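Local coordinates for putative endonuclease/exonuclease/phosphatase family protein (Bacteroides thetaiotaomicron, PDB 3MPR), which probably acts as a metal-dependent nuclease of the endonuclease/exonuclease/phosphatase family, cleaving phosphodiester bonds, although its natural substrate is not established, at residues Gly99-Ser104 / Arg120-Gly125; Asn140-His145 / Thr176-Val181; Gly212-Phe217 / Pro277-Pro282; Asp228-Ser233 / Val283-Val288. All blocks are in the same frame, centred on the assembly; numbering follows the deposited sequence.

How the contacts relate
The four contacts sample the two-sheet sandwich of the DNase I-like fold. Contacts 1 and 2, with centres 12 Å apart, belong to the same sheet and are joined where Arg-120 NE meets Asp-144 OD2 in a salt bridge of 3.0 Å. Contact 4 bridges the two sheets, and contact 3 ties together the loops beside it; Thr-213 OG1 is hydrogen-bonded to Asp-228 OD1 at 2.7 Å. Contacts 2 and 3 bring His-142, Asp-178 and His-280 together near Glu-51, a magnesium ligand with no metal bound in this chain, whose side chain is about 4 Å from that of His-142 and about 5 Å from that of His-280. Contacts 1 and 3 lie farthest apart, about 23 Å between centres.

Contact 1: Gly99-Ser104 / Arg120-Gly125; sequences GDFWLS and RICSWG
The indole of Trp-124 lies against the backbone of Gly-99, whose N sits 3.4 Å above the middle of one face, while a water in the ring plane accepts from NE1 and, through a weak bond, reaches Asp-100 O. Chi1 of 61° puts CG of Trp-124 between its own backbone N and carbonyl carbon, and this swings the indole across to the partner strand. Phe-101 carries Cys-122 CB over one face, near the rim, with SG approaching obliquely, 3.4 Å from CZ; Trp-124 CD1 meets its edge. On the other side of the sheet, Ile-121 CD1 rests 3.7 Å above the six-membered ring of Trp-102, the two side chains running side by side. Beside them Ser-123 OG donates to the anti lone pair of Asp-100 OD2 over 2.6 Å, and that oxygen also accepts from Val-72 N. Paired backbone bonds join Gly-99 to Trp-124 and Phe-101 to Cys-122, the shortest being Cys-122 N to Phe-101 O at 2.8 Å. Helix 148-164 packs on Phe-101 and Leu-103. The whole is a regular antiparallel ladder, with strand 93-102 forming the border of one sheet of the DNase I-like sandwich within this chain.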
loop_
_atom_site.group_PDB
_atom_site.type_symbol
_atom_site.label_atom_id
_atom_site.label_comp_id
_atom_site.label_asym_id
_atom_site.label_seq_id
_atom_site.Cartn_x
_atom_site.Cartn_y
_atom_site.Cartn_z
ATOM N N GLY A 99 0.567 7.000 29.346
ATOM C CA GLY A 99 0.500 6.069 30.463
ATOM C C GLY A 99 0.314 4.629 30.032
ATOM O O GLY A 99 0.331 4.309 28.840
ATOM N N ASP A 100 0.133 3.755 31.015
ATOM C CA ASP A 100 -0.096 2.332 30.763
ATOM C C ASP A 100 -0.945 1.816 31.907
ATOM O O ASP A 100 -0.815 2.286 33.040
ATOM C CB ASP A 100 1.224 1.546 30.756
ATOM C CG ASP A 100 2.323 2.247 29.975
ATOM O OD1 ASP A 100 2.964 3.151 30.549
ATOM O OD2 ASP A 100 2.550 1.895 28.791
ATOM N N PHE A 101 -1.804 0.854 31.618
ATOM C CA PHE A 101 -2.533 0.140 32.655
ATOM C C PHE A 101 -2.628 -1.338 32.280
ATOM O O PHE A 101 -2.698 -1.679 31.092
ATOM C CB PHE A 101 -3.922 0.764 32.911
ATOM C CG PHE A 101 -4.816 0.848 31.686
ATOM C CD1 PHE A 101 -4.774 1.954 30.850
ATOM C CD2 PHE A 101 -5.739 -0.152 31.412
ATOM C CE1 PHE A 101 -5.608 2.038 29.738
ATOM C CE2 PHE A 101 -6.568 -0.078 30.302
ATOM C CZ PHE A 101 -6.503 1.022 29.465
ATOM N N TRP A 102 -2.607 -2.213 33.282
ATOM C CA TRP A 102 -2.761 -3.645 33.033
ATOM C C TRP A 102 -4.232 -4.010 32.936
ATOM O O TRP A 102 -5.074 -3.375 33.558
ATOM C CB TRP A 102 -2.036 -4.475 34.108
ATOM C CG TRP A 102 -0.556 -4.498 33.855
ATOM C CD1 TRP A 102 0.149 -5.478 33.228
ATOM C CD2 TRP A 102 0.381 -3.456 34.150
ATOM N NE1 TRP A 102 1.469 -5.127 33.132
ATOM C CE2 TRP A 102 1.639 -3.889 33.694
ATOM C CE3 TRP A 102 0.281 -2.206 34.769
ATOM C CZ2 TRP A 102 2.791 -3.114 33.833
ATOM C CZ3 TRP A 102 1.431 -1.438 34.913
ATOM C CH2 TRP A 102 2.664 -1.894 34.446
ATOM N N LEU A 103 -4.537 -5.010 32.119
ATOM C CA LEU A 103 -5.917 -5.422 31.914
ATOM C C LEU A 103 -6.275 -6.416 33.015
ATOM O O LEU A 103 -6.215 -7.629 32.824
ATOM C CB LEU A 103 -6.080 -6.032 30.518
ATOM C CG LEU A 103 -5.637 -5.081 29.398
ATOM C CD1 LEU A 103 -5.717 -5.750 28.026
ATOM C CD2 LEU A 103 -6.460 -3.777 29.431
ATOM N N SER A 104 -6.618 -5.879 34.182
ATOM C CA SER A 104 -6.900 -6.701 35.350
ATOM C C SER A 104 -7.733 -5.936 36.369
ATOM O O SER A 104 -8.080 -4.770 36.160
ATOM C CB SER A 104 -5.600 -7.158 36.003
ATOM O OG SER A 104 -4.955 -6.084 36.674
ATOM N N ARG A 120 -1.275 -8.576 30.771
ATOM C CA ARG A 120 -1.538 -7.936 29.482
ATOM C C ARG A 120 -1.626 -6.445 29.738
ATOM O O ARG A 120 -2.249 -6.013 30.705
ATOM C CB ARG A 120 -2.851 -8.450 28.891
ATOM C CG ARG A 120 -2.906 -9.968 28.742
ATOM C CD ARG A 120 -1.991 -10.457 27.628
ATOM N NE ARG A 120 -2.076 -11.904 27.449
ATOM C CZ ARG A 120 -1.637 -12.559 26.377
ATOM N NH1 ARG A 120 -1.069 -11.899 25.375
ATOM N NH2 ARG A 120 -1.765 -13.881 26.305
ATOM N N ILE A 121 -0.997 -5.656 28.882
ATOM C CA ILE A 121 -0.876 -4.234 29.137
ATOM C C ILE A 121 -1.521 -3.429 28.016
ATOM O O ILE A 121 -1.474 -3.821 26.847
ATOM C CB ILE A 121 0.613 -3.833 29.335
ATOM C CG1 ILE A 121 0.737 -2.465 30.019
ATOM C CG2 ILE A 121 1.379 -3.854 28.000
ATOM C CD1 ILE A 121 2.175 -2.047 30.306
ATOM N N CYS A 122 -2.162 -2.328 28.393
ATOM C CA CYS A 122 -2.657 -1.349 27.444
ATOM C C CYS A 122 -1.851 -0.076 27.656
ATOM O O CYS A 122 -1.771 0.433 28.778
ATOM C CB CYS A 122 -4.149 -1.082 27.666
ATOM S SG CYS A 122 -4.805 0.220 26.617
ATOM N N SER A 123 -1.214 0.407 26.591
ATOM C CA SER A 123 -0.473 1.656 26.642
ATOM C C SER A 123 -1.237 2.711 25.854
ATOM O O SER A 123 -1.911 2.404 24.871
ATOM C CB SER A 123 0.934 1.489 26.059
ATOM O OG SER A 123 1.671 0.524 26.782
ATOM N N TRP A 124 -1.125 3.963 26.275
ATOM C CA TRP A 124 -1.907 5.006 25.649
ATOM C C TRP A 124 -1.148 6.312 25.656
ATOM O O TRP A 124 -0.194 6.504 26.427
ATOM C CB TRP A 124 -3.255 5.159 26.373
ATOM C CG TRP A 124 -3.078 5.542 27.833
ATOM C CD1 TRP A 124 -2.926 4.699 28.895
ATOM C CD2 TRP A 124 -2.991 6.870 28.354
ATOM N NE1 TRP A 124 -2.761 5.429 30.059
ATOM C CE2 TRP A 124 -2.809 6.765 29.747
ATOM C CE3 TRP A 124 -3.073 8.142 27.775
ATOM C CZ2 TRP A 124 -2.686 7.886 30.568
ATOM C CZ3 TRP A 124 -2.960 9.252 28.586
ATOM C CH2 TRP A 124 -2.762 9.119 29.972
ATOM N N GLY A 125 -1.568 7.208 24.777
ATOM C CA GLY A 125 -1.068 8.560 24.773
ATOM C C GLY A 125 -2.211 9.499 24.451
ATOM O O GLY A 125 -3.086 9.171 23.653
HETATM O O HOH W 1 -3.018 4.485 32.792
#

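Contact 2: Asn140-His145 / Thr176-Val181; sequences NLHMDH and TGDFNV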
loop_
_atom_site.group_PDB
_atom_site.type_symbol
_atom_site.label_atom_id
_atom_site.label_comp_id
_atom_site.label_asym_id
_atom_site.label_seq_id
_atom_site.Cartn_x
_atom_site.Cartn_y
_atom_site.Cartn_z
ATOM N N ASN A 140 -3.572 1.209 22.819
ATOM C CA ASN A 140 -3.068 0.038 22.115
ATOM C C ASN A 140 -2.895 -1.116 23.100
ATOM O O ASN A 140 -2.425 -0.908 24.212
ATOM C CB ASN A 140 -1.744 0.396 21.440
ATOM C CG ASN A 140 -1.125 -0.763 20.704
ATOM O OD1 ASN A 140 -1.793 -1.459 19.936
ATOM N ND2 ASN A 140 0.173 -0.975 20.928
ATOM N N LEU A 141 -3.288 -2.326 22.706
ATOM C CA LEU A 141 -3.230 -3.455 23.633
ATOM C C LEU A 141 -3.059 -4.786 22.909
ATOM O O LEU A 141 -3.097 -4.857 21.682
ATOM C CB LEU A 141 -4.490 -3.501 24.525
ATOM C CG LEU A 141 -5.873 -3.621 23.858
ATOM C CD1 LEU A 141 -6.137 -5.034 23.325
ATOM C CD2 LEU A 141 -6.966 -3.247 24.841
ATOM N N HIS A 142 -2.876 -5.833 23.700
ATOM C CA HIS A 142 -2.785 -7.195 23.206
ATOM C C HIS A 142 -3.502 -8.057 24.234
ATOM O O HIS A 142 -3.044 -8.182 25.368
ATOM C CB HIS A 142 -1.316 -7.614 23.082
ATOM C CG HIS A 142 -1.124 -8.966 22.472
ATOM N ND1 HIS A 142 0.115 -9.457 22.121
ATOM C CD2 HIS A 142 -2.018 -9.929 22.141
ATOM C CE1 HIS A 142 -0.023 -10.668 21.606
ATOM N NE2 HIS A 142 -1.307 -10.979 21.611
HETATM N N MSE A 143 -4.640 -8.617 23.836
HETATM C CA MSE A 143 -5.527 -9.367 24.725
HETATM C C MSE A 143 -4.980 -10.757 25.079
HETATM O O MSE A 143 -4.104 -11.284 24.395
HETATM C CB MSE A 143 -6.886 -9.535 24.055
HETATM C CG MSE A 143 -7.672 -8.261 23.834
HETATM SE SE MSE A 143 -8.351 -7.627 25.558
HETATM C CE MSE A 143 -10.042 -6.883 24.958
ATOM N N ASP A 144 -5.515 -11.361 26.142
ATOM C CA ASP A 144 -5.085 -12.698 26.535
ATOM C C ASP A 144 -5.768 -13.734 25.642
ATOM O O ASP A 144 -6.912 -13.546 25.237
ATOM C CB ASP A 144 -5.416 -12.967 28.003
ATOM C CG ASP A 144 -4.744 -14.221 28.527
ATOM O OD1 ASP A 144 -5.439 -15.236 28.742
ATOM O OD2 ASP A 144 -3.518 -14.192 28.701
ATOM N N HIS A 145 -5.076 -14.829 25.337
ATOM C CA HIS A 145 -5.637 -15.819 24.415
ATOM C C HIS A 145 -6.519 -16.857 25.105
ATOM O O HIS A 145 -7.360 -17.478 24.462
ATOM C CB HIS A 145 -4.529 -16.513 23.619
ATOM C CG HIS A 145 -3.504 -17.188 24.475
ATOM N ND1 HIS A 145 -2.756 -16.512 25.415
ATOM C CD2 HIS A 145 -3.107 -18.482 24.540
ATOM C CE1 HIS A 145 -1.940 -17.358 26.019
ATOM N NE2 HIS A 145 -2.128 -18.558 25.501
ATOM N N THR A 176 -6.202 0.480 19.016
ATOM C CA THR A 176 -5.630 -0.554 18.146
ATOM C C THR A 176 -5.234 -1.748 18.989
ATOM O O THR A 176 -5.181 -1.657 20.211
ATOM C CB THR A 176 -4.342 -0.059 17.430
ATOM O OG1 THR A 176 -3.346 0.293 18.403
ATOM C CG2 THR A 176 -4.635 1.161 16.559
ATOM N N GLY A 177 -4.924 -2.872 18.357
ATOM C CA GLY A 177 -4.393 -3.975 19.132
ATOM C C GLY A 177 -4.537 -5.315 18.464
ATOM O O GLY A 177 -5.150 -5.431 17.405
ATOM N N ASP A 178 -3.937 -6.320 19.090
ATOM C CA ASP A 178 -4.171 -7.717 18.746
ATOM C C ASP A 178 -5.170 -8.222 19.779
ATOM O O ASP A 178 -4.855 -8.326 20.968
ATOM C CB ASP A 178 -2.862 -8.495 18.823
ATOM C CG ASP A 178 -3.030 -9.993 18.536
ATOM O OD1 ASP A 178 -4.168 -10.499 18.553
ATOM O OD2 ASP A 178 -2.003 -10.670 18.318
ATOM N N PHE A 179 -6.384 -8.507 19.327
ATOM C CA PHE A 179 -7.467 -8.892 20.231
ATOM C C PHE A 179 -7.620 -10.407 20.362
ATOM O O PHE A 179 -8.500 -10.888 21.077
ATOM C CB PHE A 179 -8.770 -8.200 19.823
ATOM C CG PHE A 179 -8.704 -6.708 19.955
ATOM C CD1 PHE A 179 -8.074 -5.937 18.979
ATOM C CD2 PHE A 179 -9.223 -6.078 21.076
ATOM C CE1 PHE A 179 -7.987 -4.556 19.118
ATOM C CE2 PHE A 179 -9.142 -4.702 21.225
ATOM C CZ PHE A 179 -8.526 -3.935 20.242
ATOM N N ASN A 180 -6.728 -11.131 19.685
ATOM C CA ASN A 180 -6.563 -12.585 19.822
ATOM C C ASN A 180 -7.711 -13.429 19.281
ATOM O O ASN A 180 -7.471 -14.489 18.716
ATOM C CB ASN A 180 -6.204 -12.994 21.265
ATOM C CG ASN A 180 -4.749 -13.451 21.394
ATOM O OD1 ASN A 180 -4.058 -13.144 22.379
ATOM N ND2 ASN A 180 -4.274 -14.183 20.392
ATOM N N VAL A 181 -8.950 -12.959 19.428
ATOM C CA VAL A 181 -10.082 -13.670 18.836
ATOM C C VAL A 181 -10.832 -12.785 17.852
ATOM O O VAL A 181 -10.740 -11.564 17.914
ATOM C CB VAL A 181 -11.080 -14.149 19.893
ATOM C CG1 VAL A 181 -10.394 -15.075 20.899
ATOM C CG2 VAL A 181 -11.737 -12.941 20.580
HETATM O O HOH W 2 -2.075 -13.011 19.189
#
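His-142 and Asp-178 lie side by side, imidazole and carboxylate stacked with their planes only 13° apart. Asp-178 CB sits over one face of the ring, toward its rim, and a water lies between the two polar ends, Asp-178 OD2 and His-142 NE2. Farther back along the same face of the sheet, Thr-176 OG1 donates to Asn-140 OD1 over 2.8 Å, arriving above the amide carbonyl plane. On the sheet's reverse, Leu-141 CD1 lies over one face of the Phe-179 ring, toward the rim, 3.7 Å from CE2, and Met-143, a selenomethionine, brings CG up to Phe-179 CD2. Backbone hydrogen bonds of the parallel strands set the register, ending with Met-143 N to Asp-178 O at 2.9 Å. Asp-178 OD1 takes the N-H of Asn-180, an Asx turn that fixes the carboxylate as the chain leaves the strand, while Asn-13 ND2 bonds OD2. Asn-140 is gripped further by Thr-49 O and Gln-50 NE2. Gly-Asp-Phe-Asn at 177-180 is consistent with an active-site motif of DNase I-like relatives. The strands are the neighbouring parallel pair of a beta-alpha-beta crossover, connected through helix 148-164, which packs on Leu-141 and Met-143, whereas His-142 faces Glu-51 and strand 5-13.

Contact 3: Gly212-Phe217 / Pro277-Pro282; sequences GTFNNF and PSDHFP
Two loops meet here through a single backbone bridge, Phe-214 with His-280, where the chains lead toward strands 228-232 and 283-289. Phe-281 N donates to Thr-213 O at 2.8 Å. Asp-279 O is gripped twice, by Asn-215 N at 2.9 Å and by Asn-216 N, the latter in the carbonyl plane on a lone pair. Asn-215 works with both ends of its amide: its OD1 accepts from Phe-217 N, an Asx turn, and its ND2 lies 3.3 Å above the middle of the Phe-281 ring while giving a weak bond to Ser-278 O. Ser-Asp-His at 278-280 resembles the motif that carries the active-site histidine in DNase I-like relatives, so His-280 probably lies in the active site, close to Glu-51, a magnesium ligand of this protein, although none is bound here. His-280 ND1 donates to Asp-279 OD1 over 3.2 Å, in the ring plane but from above the carboxylate. Phe-214, with CG anti to its N (chi1 -174°), turns an edge to the imidazole face in a T-shaped pair, CD1 standing 3.6 Å from CE1 of His-280. Phe-217 covers the aspartate, Asp-279 CB resting over its ring. A water bridges Asn-216 OD1 and Asp-279 OD2.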
loop_
_atom_site.group_PDB
_atom_site.type_symbol
_atom_site.label_atom_id
_atom_site.label_comp_id
_atom_site.label_asym_id
_atom_site.label_seq_id
_atom_site.Cartn_x
_atom_site.Cartn_y
_atom_site.Cartn_z
ATOM N N GLY A 212 -7.823 -11.545 5.954
ATOM C CA GLY A 212 -7.966 -11.211 7.361
ATOM C C GLY A 212 -6.606 -10.813 7.904
ATOM O O GLY A 212 -5.681 -10.557 7.132
ATOM N N THR A 213 -6.455 -10.778 9.225
ATOM C CA THR A 213 -5.268 -10.141 9.776
ATOM C C THR A 213 -4.176 -11.078 10.292
ATOM O O THR A 213 -3.022 -10.672 10.379
ATOM C CB THR A 213 -5.628 -9.104 10.853
ATOM O OG1 THR A 213 -6.172 -9.770 12.001
ATOM C CG2 THR A 213 -6.649 -8.113 10.291
ATOM N N PHE A 214 -4.517 -12.320 10.625
ATOM C CA PHE A 214 -3.482 -13.288 11.013
ATOM C C PHE A 214 -3.049 -14.142 9.820
ATOM O O PHE A 214 -3.892 -14.608 9.052
ATOM C CB PHE A 214 -3.995 -14.182 12.151
ATOM C CG PHE A 214 -2.940 -15.119 12.721
ATOM C CD1 PHE A 214 -1.761 -14.622 13.248
ATOM C CD2 PHE A 214 -3.154 -16.490 12.745
ATOM C CE1 PHE A 214 -0.796 -15.479 13.772
ATOM C CE2 PHE A 214 -2.200 -17.351 13.271
ATOM C CZ PHE A 214 -1.024 -16.846 13.778
ATOM N N ASN A 215 -1.740 -14.349 9.656
ATOM C CA ASN A 215 -1.260 -15.213 8.584
ATOM C C ASN A 215 -0.373 -16.390 9.042
ATOM O O ASN A 215 -0.125 -17.304 8.261
ATOM C CB ASN A 215 -0.572 -14.406 7.471
ATOM C CG ASN A 215 0.670 -13.685 7.952
ATOM O OD1 ASN A 215 1.604 -14.303 8.459
ATOM N ND2 ASN A 215 0.699 -12.368 7.774
ATOM N N ASN A 216 0.104 -16.367 10.291
ATOM C CA ASN A 216 0.919 -17.467 10.803
ATOM C C ASN A 216 2.214 -17.682 9.993
ATOM O O ASN A 216 2.721 -18.801 9.884
ATOM C CB ASN A 216 0.088 -18.757 10.817
ATOM C CG ASN A 216 0.672 -19.819 11.736
ATOM O OD1 ASN A 216 1.273 -19.507 12.760
ATOM N ND2 ASN A 216 0.506 -21.082 11.361
ATOM N N PHE A 217 2.735 -16.600 9.429
ATOM C CA PHE A 217 3.916 -16.627 8.566
ATOM C C PHE A 217 3.708 -17.452 7.300
ATOM O O PHE A 217 4.670 -17.768 6.603
ATOM C CB PHE A 217 5.167 -17.112 9.314
ATOM C CG PHE A 217 5.820 -16.050 10.150
ATOM C CD1 PHE A 217 6.241 -14.859 9.570
ATOM C CD2 PHE A 217 6.027 -16.246 11.502
ATOM C CE1 PHE A 217 6.841 -13.879 10.333
ATOM C CE2 PHE A 217 6.631 -15.273 12.270
ATOM C CZ PHE A 217 7.042 -14.090 11.689
ATOM N N PRO A 277 6.314 -10.116 6.399
ATOM C CA PRO A 277 7.148 -9.308 7.301
ATOM C C PRO A 277 6.832 -9.587 8.774
ATOM O O PRO A 277 7.724 -9.484 9.604
ATOM C CB PRO A 277 6.786 -7.871 6.921
ATOM C CG PRO A 277 6.369 -7.974 5.472
ATOM C CD PRO A 277 5.648 -9.293 5.375
ATOM N N SER A 278 5.588 -9.933 9.086
ATOM C CA SER A 278 5.263 -10.453 10.412
ATOM C C SER A 278 4.224 -11.547 10.264
ATOM O O SER A 278 3.758 -11.803 9.164
ATOM C CB SER A 278 4.738 -9.356 11.339
ATOM O OG SER A 278 4.428 -9.918 12.602
ATOM N N ASP A 279 3.860 -12.207 11.357
ATOM C CA ASP A 279 2.831 -13.236 11.246
ATOM C C ASP A 279 1.411 -12.667 11.319
ATOM O O ASP A 279 0.425 -13.411 11.270
ATOM C CB ASP A 279 3.063 -14.418 12.204
ATOM C CG ASP A 279 2.876 -14.053 13.657
ATOM O OD1 ASP A 279 2.928 -12.851 13.992
ATOM O OD2 ASP A 279 2.683 -14.987 14.466
ATOM N N HIS A 280 1.308 -11.341 11.404
ATOM C CA HIS A 280 0.050 -10.666 11.083
ATOM C C HIS A 280 0.280 -9.747 9.881
ATOM O O HIS A 280 1.424 -9.416 9.546
ATOM C CB HIS A 280 -0.433 -9.800 12.246
ATOM C CG HIS A 280 -0.796 -10.568 13.480
ATOM N ND1 HIS A 280 0.109 -11.341 14.180
ATOM C CD2 HIS A 280 -1.961 -10.643 14.162
ATOM C CE1 HIS A 280 -0.492 -11.872 15.234
ATOM N NE2 HIS A 280 -1.748 -11.461 15.247
ATOM N N PHE A 281 -0.807 -9.317 9.253
ATOM C CA PHE A 281 -0.738 -8.201 8.315
ATOM C C PHE A 281 -1.059 -6.916 9.061
ATOM O O PHE A 281 -1.910 -6.926 9.935
ATOM C CB PHE A 281 -1.751 -8.380 7.192
ATOM C CG PHE A 281 -1.488 -9.582 6.332
ATOM C CD1 PHE A 281 -0.267 -9.740 5.705
ATOM C CD2 PHE A 281 -2.461 -10.547 6.146
ATOM C CE1 PHE A 281 -0.015 -10.839 4.915
ATOM C CE2 PHE A 281 -2.209 -11.655 5.354
ATOM C CZ PHE A 281 -0.983 -11.796 4.744
ATOM N N PRO A 282 -0.401 -5.800 8.696
ATOM C CA PRO A 282 -0.802 -4.519 9.293
ATOM C C PRO A 282 -2.198 -4.109 8.841
ATOM O O PRO A 282 -2.599 -4.375 7.714
ATOM C CB PRO A 282 0.227 -3.527 8.744
ATOM C CG PRO A 282 0.769 -4.152 7.527
ATOM C CD PRO A 282 0.695 -5.647 7.721
HETATM O O HOH W 3 3.276 -17.646 13.775
#

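Contact 4: Asp228-Ser233 / Val283-Val288; sequences DHIFVS and VKVELV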
loop_
_atom_site.group_PDB
_atom_site.type_symbol
_atom_site.label_atom_id
_atom_site.label_comp_id
_atom_site.label_asym_id
_atom_site.label_seq_id
_atom_site.Cartn_x
_atom_site.Cartn_y
_atom_site.Cartn_z
ATOM N N ASP A 228 -6.994 -8.387 14.592
ATOM C CA ASP A 228 -6.365 -7.099 14.818
ATOM C C ASP A 228 -7.358 -6.059 14.341
ATOM O O ASP A 228 -7.807 -6.119 13.201
ATOM C CB ASP A 228 -5.072 -7.011 14.001
ATOM C CG ASP A 228 -4.117 -8.143 14.327
ATOM O OD1 ASP A 228 -4.075 -9.149 13.579
ATOM O OD2 ASP A 228 -3.439 -8.038 15.367
ATOM N N HIS A 229 -7.712 -5.114 15.214
ATOM C CA HIS A 229 -8.745 -4.145 14.892
ATOM C C HIS A 229 -8.253 -2.742 15.162
ATOM O O HIS A 229 -7.331 -2.529 15.961
ATOM C CB HIS A 229 -9.989 -4.349 15.775
ATOM C CG HIS A 229 -10.569 -5.726 15.719
ATOM N ND1 HIS A 229 -11.162 -6.239 14.583
ATOM C CD2 HIS A 229 -10.667 -6.690 16.665
ATOM C CE1 HIS A 229 -11.591 -7.463 14.831
ATOM N NE2 HIS A 229 -11.306 -7.760 16.087
ATOM N N ILE A 230 -8.897 -1.789 14.505
ATOM C CA ILE A 230 -8.786 -0.392 14.895
ATOM C C ILE A 230 -10.197 0.111 15.172
ATOM O O ILE A 230 -11.013 0.204 14.262
ATOM C CB ILE A 230 -8.096 0.447 13.806
ATOM C CG1 ILE A 230 -6.671 -0.095 13.565
ATOM C CG2 ILE A 230 -8.048 1.917 14.208
ATOM C CD1 ILE A 230 -5.844 0.720 12.553
ATOM N N PHE A 231 -10.486 0.391 16.443
ATOM C CA PHE A 231 -11.786 0.905 16.854
ATOM C C PHE A 231 -11.636 2.402 17.063
ATOM O O PHE A 231 -10.593 2.858 17.557
ATOM C CB PHE A 231 -12.215 0.271 18.180
ATOM C CG PHE A 231 -12.459 -1.221 18.107
ATOM C CD1 PHE A 231 -13.595 -1.721 17.485
ATOM C CD2 PHE A 231 -11.574 -2.113 18.691
ATOM C CE1 PHE A 231 -13.839 -3.086 17.437
ATOM C CE2 PHE A 231 -11.808 -3.475 18.647
ATOM C CZ PHE A 231 -12.950 -3.965 18.026
ATOM N N VAL A 232 -12.659 3.173 16.703
ATOM C CA VAL A 232 -12.582 4.621 16.858
ATOM C C VAL A 232 -13.878 5.192 17.406
ATOM O O VAL A 232 -14.942 4.614 17.227
ATOM C CB VAL A 232 -12.258 5.338 15.519
ATOM C CG1 VAL A 232 -10.919 4.875 14.963
ATOM C CG2 VAL A 232 -13.364 5.114 14.498
ATOM N N SER A 233 -13.794 6.342 18.058
ATOM C CA SER A 233 -15.016 7.027 18.474
ATOM C C SER A 233 -15.854 7.350 17.234
ATOM O O SER A 233 -15.316 7.592 16.161
ATOM C CB SER A 233 -14.674 8.311 19.247
ATOM O OG SER A 233 -13.869 8.046 20.387
ATOM N N VAL A 283 -2.937 -3.467 9.737
ATOM C CA VAL A 283 -4.202 -2.871 9.374
ATOM C C VAL A 283 -3.972 -1.363 9.305
ATOM O O VAL A 283 -3.504 -0.766 10.268
ATOM C CB VAL A 283 -5.287 -3.161 10.433
ATOM C CG1 VAL A 283 -6.542 -2.337 10.151
ATOM C CG2 VAL A 283 -5.615 -4.664 10.488
ATOM N N LYS A 284 -4.280 -0.757 8.164
ATOM C CA LYS A 284 -4.044 0.673 7.984
ATOM C C LYS A 284 -5.379 1.385 7.792
ATOM O O LYS A 284 -6.173 1.003 6.930
ATOM C CB LYS A 284 -3.124 0.924 6.780
ATOM C CG LYS A 284 -3.052 2.381 6.368
ATOM C CD LYS A 284 -2.205 2.593 5.126
ATOM C CE LYS A 284 -2.510 3.951 4.483
ATOM N NZ LYS A 284 -1.501 4.324 3.421
ATOM N N VAL A 285 -5.619 2.424 8.583
ATOM C CA VAL A 285 -6.888 3.158 8.509
ATOM C C VAL A 285 -6.646 4.663 8.364
ATOM O O VAL A 285 -5.794 5.232 9.048
ATOM C CB VAL A 285 -7.763 2.882 9.752
ATOM C CG1 VAL A 285 -8.972 3.854 9.800
ATOM C CG2 VAL A 285 -8.227 1.407 9.755
ATOM N N GLU A 286 -7.379 5.291 7.451
ATOM C CA GLU A 286 -7.247 6.714 7.211
ATOM C C GLU A 286 -8.483 7.382 7.783
ATOM O O GLU A 286 -9.608 7.003 7.461
ATOM C CB GLU A 286 -7.078 7.005 5.713
ATOM C CG GLU A 286 -5.707 6.529 5.185
ATOM C CD GLU A 286 -5.743 6.102 3.722
ATOM O OE1 GLU A 286 -5.411 6.927 2.855
ATOM O OE2 GLU A 286 -6.091 4.936 3.444
ATOM N N LEU A 287 -8.257 8.352 8.664
ATOM C CA LEU A 287 -9.342 8.985 9.399
ATOM C C LEU A 287 -9.394 10.470 9.098
ATOM O O LEU A 287 -8.384 11.071 8.740
ATOM C CB LEU A 287 -9.106 8.823 10.908
ATOM C CG LEU A 287 -9.032 7.396 11.438
ATOM C CD1 LEU A 287 -8.595 7.417 12.892
ATOM C CD2 LEU A 287 -10.377 6.689 11.278
ATOM N N VAL A 288 -10.574 11.064 9.264
ATOM C CA VAL A 288 -10.682 12.511 9.264
ATOM C C VAL A 288 -11.505 12.940 10.463
ATOM O O VAL A 288 -12.492 12.280 10.824
ATOM C CB VAL A 288 -11.360 13.063 7.989
ATOM C CG1 VAL A 288 -11.502 14.581 8.097
ATOM C CG2 VAL A 288 -10.559 12.698 6.753
#
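Apolar contact between Ile-230 and the two valines Val-283 and Val-285 dominates this pairing. The CD1 methyl of Ile-230 does most of the touching: it meets Val-285 CG2 at 3.7 Å and Val-283 CG1 at 3.9 Å, touching both branches from the side of strand 228-232. Its extended chain, with chi2 at -176°, carries that methyl across to the opposite strand, where the side chains slide past one another in opposite directions. A second cluster lies farther along, where Val-232 CG1 approaches both methyls of Leu-287, CD1 at 4.0 Å and CD2 at 4.1 Å; here too the side chains pass antiparallel to each other. Around these groups, strand 173-178 adds Thr-176 beside Ile-230 and Ile-174 beside Leu-287, and strand 237-243 contributes Val-238, which touches both Val-232 and Leu-287.

Contacts of methyls with backbone oxygens make up the second kind. Ile-230 CD1 comes within 3.6 Å of Val-283 O, and Val-283 CG2 lies 3.8 Å from Asp-228 O. No hydrogen bond links the strands, whose axes come no closer than 7.8 Å and run at 19° to each other: they belong to different sheets, and their inward-pointing residues form part of the hydrophobic interior of the DNase I-like beta sandwich.

Polar interactions are made with residues beyond the two strands. Asp-228 OD1 accepts from Thr-213 OG1, of the loop in contact 3. On the outward face of strand 283-289, Lys-284 NZ bonds His-42 O, and the same side chain packs on Tyr-41 of the second subunit.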